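Local structure of cytosolic IMP-GMP specific 5'-nucleotidase (Legionella pneumophila subsp. pneumophila, 4G63) at residues 46-51 and 161-166; 310-315 and 424-429. The protein probably hydrolyses the 5'-phosphate of IMP and GMP, as a magnesium-dependent 5'-nucleotidase of the HAD superfamily. All blocks are in the same frame, centred on the assembly; numbering follows the deposited sequence.

Contact 1 (46-51 and 161-166); sequences ERLAES and QYCVDK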
# COMPACT_ATOMS: atom_id res chain seq x y z
N GLU A 46 26.58 -10.19 22.87
CA GLU A 46 27.76 -9.42 23.21
C GLU A 46 27.73 -8.06 22.52
O GLU A 46 27.97 -7.03 23.15
CB GLU A 46 29.00 -10.21 22.78
CG GLU A 46 30.32 -9.51 22.98
CD GLU A 46 31.43 -10.18 22.20
OE1 GLU A 46 31.67 -11.39 22.41
OE2 GLU A 46 32.05 -9.49 21.36
N ARG A 47 27.41 -8.07 21.22
CA ARG A 47 27.36 -6.85 20.42
C ARG A 47 26.31 -5.85 20.89
O ARG A 47 26.45 -4.65 20.66
CB ARG A 47 27.10 -7.18 18.95
CG ARG A 47 27.15 -5.98 18.01
CD ARG A 47 28.50 -5.32 18.06
NE ARG A 47 29.58 -6.31 17.97
CZ ARG A 47 30.00 -6.85 16.83
NH1 ARG A 47 29.44 -6.50 15.68
NH2 ARG A 47 30.97 -7.76 16.85
N LEU A 48 25.26 -6.35 21.53
CA LEU A 48 24.20 -5.47 22.02
C LEU A 48 24.71 -4.60 23.17
O LEU A 48 24.43 -3.40 23.22
CB LEU A 48 22.99 -6.29 22.49
CG LEU A 48 22.09 -6.85 21.39
CD1 LEU A 48 20.91 -7.60 22.00
CD2 LEU A 48 21.61 -5.71 20.51
N ALA A 49 25.46 -5.22 24.08
CA ALA A 49 26.00 -4.51 25.23
C ALA A 49 27.24 -3.71 24.87
O ALA A 49 27.60 -2.77 25.57
CB ALA A 49 26.33 -5.50 26.33
N GLU A 50 27.88 -4.08 23.77
CA GLU A 50 29.10 -3.42 23.34
C GLU A 50 28.88 -2.13 22.54
O GLU A 50 29.56 -1.13 22.78
CB GLU A 50 29.93 -4.42 22.52
CG GLU A 50 31.23 -3.90 21.94
CD GLU A 50 32.03 -5.00 21.25
OE1 GLU A 50 31.42 -5.78 20.48
OE2 GLU A 50 33.26 -5.09 21.48
N SER A 51 27.92 -2.14 21.62
CA SER A 51 27.65 -0.97 20.79
C SER A 51 26.33 -0.26 21.07
O SER A 51 26.15 0.89 20.69
CB SER A 51 27.70 -1.36 19.32
OG SER A 51 28.92 -2.00 19.00
N GLN A 161 18.22 -7.33 14.97
CA GLN A 161 18.35 -7.60 13.55
C GLN A 161 19.61 -6.93 13.04
O GLN A 161 20.32 -7.48 12.20
CB GLN A 161 17.12 -7.07 12.80
CG GLN A 161 17.06 -7.44 11.32
CD GLN A 161 17.28 -8.93 11.08
OE1 GLN A 161 18.35 -9.35 10.64
NE2 GLN A 161 16.26 -9.74 11.38
N TYR A 162 19.90 -5.74 13.55
CA TYR A 162 21.09 -5.01 13.13
C TYR A 162 22.35 -5.74 13.56
O TYR A 162 23.26 -5.95 12.76
CB TYR A 162 21.08 -3.59 13.69
CG TYR A 162 22.36 -2.83 13.42
CD1 TYR A 162 23.40 -2.82 14.35
CD2 TYR A 162 22.55 -2.18 12.20
CE1 TYR A 162 24.60 -2.18 14.07
CE2 TYR A 162 23.75 -1.53 11.92
CZ TYR A 162 24.77 -1.53 12.86
OH TYR A 162 25.97 -0.90 12.57
N CYS A 163 22.40 -6.14 14.83
CA CYS A 163 23.56 -6.86 15.31
C CYS A 163 23.75 -8.14 14.51
O CYS A 163 24.87 -8.47 14.10
CB CYS A 163 23.42 -7.15 16.80
SG CYS A 163 23.51 -5.66 17.83
N VAL A 164 22.66 -8.86 14.27
CA VAL A 164 22.71 -10.10 13.50
C VAL A 164 23.26 -9.88 12.10
O VAL A 164 23.95 -10.74 11.57
CB VAL A 164 21.32 -10.75 13.37
CG1 VAL A 164 21.36 -11.88 12.37
CG2 VAL A 164 20.87 -11.27 14.71
N ASP A 165 22.95 -8.73 11.49
CA ASP A 165 23.45 -8.44 10.15
C ASP A 165 24.89 -7.95 10.18
O ASP A 165 25.69 -8.32 9.33
CB ASP A 165 22.61 -7.38 9.45
CG ASP A 165 21.20 -7.85 9.16
OD1 ASP A 165 21.04 -8.99 8.68
OD2 ASP A 165 20.26 -7.06 9.40
N LYS A 166 25.20 -7.10 11.16
CA LYS A 166 26.54 -6.55 11.27
C LYS A 166 27.55 -7.66 11.48
O LYS A 166 28.54 -7.73 10.76
CB LYS A 166 26.63 -5.56 12.44
CG LYS A 166 27.76 -4.54 12.26
CD LYS A 166 28.45 -4.20 13.59
CE LYS A 166 27.54 -3.47 14.58
NZ LYS A 166 28.24 -3.10 15.85
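C163 sends its thiol from helix 153-170 into the flank of helix 33-51, where it meets L48 and R47. SG lies 3.3 Å from CD2 of L48 and 3.7 Å from CG of R47, so the sulfur packs against one leucine methyl and the start of the arginine chain. The local helix axes are 9.8 Å apart and cross at 105°, consistent with a contact of five residues. One turn later K166 reaches across to the same arginine, the two long chains crossing at about a right angle. Its CD sits at the edge of the R47 guanidinium, near the group's plane and 3.3 Å from NH1, while NZ is 3.1 Å from R47 CD. R47 leaves its helix with CG anti to the backbone N (chi1 -175°) and then bends twice, which turns an edge of the guanidinium toward the lysine chain. R47 NE bonds E50 OE1 at 3.2 Å in a salt bridge, and NH1 pairs with D170 farther along helix 153-170. The two cations are close, R47 NH1 and K166 NZ being 3.6 Å apart. The contact is thus mixed: sulfur on apolar carbons beside two crossing cationic chains whose charge E50 and D170 probably offset.

Contact 2 (310-315 and 424-429); sequences LRLKKD and DRFACI. With PO4 (phosphate ion), chain B.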
# COMPACT_ATOMS: atom_id res chain seq x y z
N LEU A 310 6.07 -14.24 -2.91
CA LEU A 310 5.48 -13.84 -4.18
C LEU A 310 6.46 -13.09 -5.09
O LEU A 310 6.55 -13.38 -6.28
CB LEU A 310 4.21 -13.01 -3.97
CG LEU A 310 3.34 -12.79 -5.23
CD1 LEU A 310 3.86 -11.61 -6.01
CD2 LEU A 310 3.33 -14.06 -6.10
N ARG A 311 7.20 -12.13 -4.54
CA ARG A 311 8.14 -11.43 -5.39
C ARG A 311 9.23 -12.37 -5.90
O ARG A 311 9.64 -12.28 -7.05
CB ARG A 311 8.78 -10.24 -4.66
CG ARG A 311 9.76 -9.47 -5.56
CD ARG A 311 10.13 -8.12 -4.98
NE ARG A 311 10.22 -8.18 -3.53
CZ ARG A 311 10.68 -7.19 -2.76
NH1 ARG A 311 11.09 -6.05 -3.30
NH2 ARG A 311 10.70 -7.34 -1.44
N LEU A 312 9.69 -13.29 -5.05
CA LEU A 312 10.73 -14.24 -5.45
C LEU A 312 10.29 -15.18 -6.56
O LEU A 312 11.06 -15.46 -7.48
CB LEU A 312 11.17 -15.08 -4.25
CG LEU A 312 12.11 -14.50 -3.20
CD1 LEU A 312 12.15 -15.39 -1.97
CD2 LEU A 312 13.48 -14.34 -3.79
N LYS A 313 9.05 -15.66 -6.48
CA LYS A 313 8.52 -16.62 -7.46
C LYS A 313 8.02 -16.01 -8.74
O LYS A 313 8.11 -16.62 -9.80
CB LYS A 313 7.39 -17.44 -6.84
CG LYS A 313 7.81 -18.33 -5.66
CD LYS A 313 8.99 -19.20 -6.03
CE LYS A 313 8.75 -19.98 -7.32
NZ LYS A 313 10.04 -20.50 -7.81
N LYS A 314 7.48 -14.80 -8.63
CA LYS A 314 6.93 -14.08 -9.77
C LYS A 314 8.02 -13.36 -10.58
O LYS A 314 8.10 -13.49 -11.80
CB LYS A 314 5.90 -13.06 -9.26
CG LYS A 314 5.28 -12.18 -10.32
CD LYS A 314 4.33 -11.18 -9.68
CE LYS A 314 3.76 -10.19 -10.70
NZ LYS A 314 4.80 -9.41 -11.44
N ASP A 315 8.86 -12.62 -9.87
CA ASP A 315 9.92 -11.84 -10.50
C ASP A 315 11.19 -12.60 -10.86
O ASP A 315 12.19 -11.97 -11.24
CB ASP A 315 10.26 -10.65 -9.59
CG ASP A 315 9.06 -9.72 -9.34
OD1 ASP A 315 9.15 -8.87 -8.43
OD2 ASP A 315 8.05 -9.85 -10.06
N ASP A 424 5.60 -25.15 0.78
CA ASP A 424 4.72 -25.55 -0.30
C ASP A 424 4.68 -24.55 -1.46
O ASP A 424 4.76 -24.93 -2.63
CB ASP A 424 3.30 -25.73 0.26
CG ASP A 424 2.34 -26.34 -0.75
OD1 ASP A 424 1.15 -25.94 -0.73
OD2 ASP A 424 2.74 -27.22 -1.54
N ARG A 425 4.56 -23.27 -1.14
CA ARG A 425 4.47 -22.24 -2.17
C ARG A 425 5.81 -21.93 -2.80
O ARG A 425 5.90 -21.75 -4.01
CB ARG A 425 3.86 -20.96 -1.59
CG ARG A 425 3.49 -19.88 -2.61
CD ARG A 425 3.34 -18.53 -1.92
NE ARG A 425 2.12 -17.81 -2.29
CZ ARG A 425 1.87 -17.29 -3.49
NH1 ARG A 425 2.76 -17.41 -4.48
NH2 ARG A 425 0.72 -16.67 -3.70
N PHE A 426 6.86 -21.87 -1.99
CA PHE A 426 8.17 -21.54 -2.52
C PHE A 426 8.92 -22.69 -3.17
O PHE A 426 9.63 -22.49 -4.17
CB PHE A 426 9.05 -20.92 -1.43
CG PHE A 426 10.47 -20.71 -1.85
CD1 PHE A 426 11.42 -21.71 -1.66
CD2 PHE A 426 10.85 -19.52 -2.47
CE1 PHE A 426 12.75 -21.53 -2.10
CE2 PHE A 426 12.17 -19.34 -2.90
CZ PHE A 426 13.12 -20.34 -2.72
N ALA A 427 8.77 -23.90 -2.63
CA ALA A 427 9.51 -25.05 -3.16
C ALA A 427 8.75 -26.08 -3.96
O ALA A 427 7.68 -26.54 -3.57
CB ALA A 427 10.25 -25.75 -2.01
N CYS A 428 9.32 -26.48 -5.09
CA CYS A 428 8.68 -27.50 -5.90
C CYS A 428 9.12 -28.83 -5.29
O CYS A 428 8.42 -29.84 -5.36
CB CYS A 428 9.14 -27.42 -7.36
SG CYS A 428 10.91 -27.69 -7.66
N ILE A 429 10.29 -28.80 -4.64
CA ILE A 429 10.87 -29.97 -4.04
C ILE A 429 11.66 -29.63 -2.77
O ILE A 429 12.35 -28.61 -2.73
CB ILE A 429 11.75 -30.66 -5.09
CG1 ILE A 429 10.88 -31.62 -5.88
CG2 ILE A 429 12.94 -31.36 -4.48
CD1 ILE A 429 11.65 -32.43 -6.85
P PO4 B . 9.26 -24.20 -8.61
O1 PO4 B . 9.44 -24.68 -7.22
O2 PO4 B . 9.39 -22.74 -8.65
O3 PO4 B . 7.92 -24.60 -9.09
O4 PO4 B . 10.29 -24.81 -9.46
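Apolar packing between K313, L312 and F426 brings the end of helix 309-314 against the end of helix 418-426. K313 crosses the F426 side chain at about a right angle, its CD 4.0 Å from F426 CD2, and L312 adds CD1 at 4.1 Å from F426 CE2. L310 meets the arginine end of R425 instead, with CD2 3.8 Å from NH1. K313 NZ lies 5.8 Å from the centroid of the F426 ring, so any cation-pi attraction is at most weak. It has two polar partners, T320 OG1 and a phosphate ion probably from the crystallisation liquor; the bond from NZ to phosphate O2 is modelled at a doubtful 2.5 Å. Bends at chi2 and chi3 hold the amine above the ring, at long range, and next to the anion, which R10, R319 and T320 N also hold. T320 OG1 bonds F426 O too, linking the lysine to the backbone of 424-429. R425 lies beside Y421, a GMP-binding residue, and packs on Y87 of the second subunit. The contact thus joins the helix of the beta-alpha-beta unit between parallel strands 298-302 and 319-323 to the helix leading into strand 429-431, with F426 resting on L322.

In the fold
From the N terminus, the chain begins with strand 6-8 at one edge of the large mixed sheet and passes through strand 19-22 before helix 33-51. Contact 1 closes a loop of 109 residues, which includes the five-stranded antiparallel sheet and helix 129-145. The chain returns to the large sheet through strands 204-208, 240-243, 277-281 and 298-302. Contact 2 opens after the last of these and closes over a loop of 108 residues, spanning strand 319-323 and the long helices 338-360 and 374-399. The two loops follow in series, neither nested nor crossed. The contact centres are 31 Å apart: 46-51/161-166 ties helix 33-51 to helix 153-170, away from the annotated sites, whereas 310-315/424-429 ties helices beside the mixed sheet.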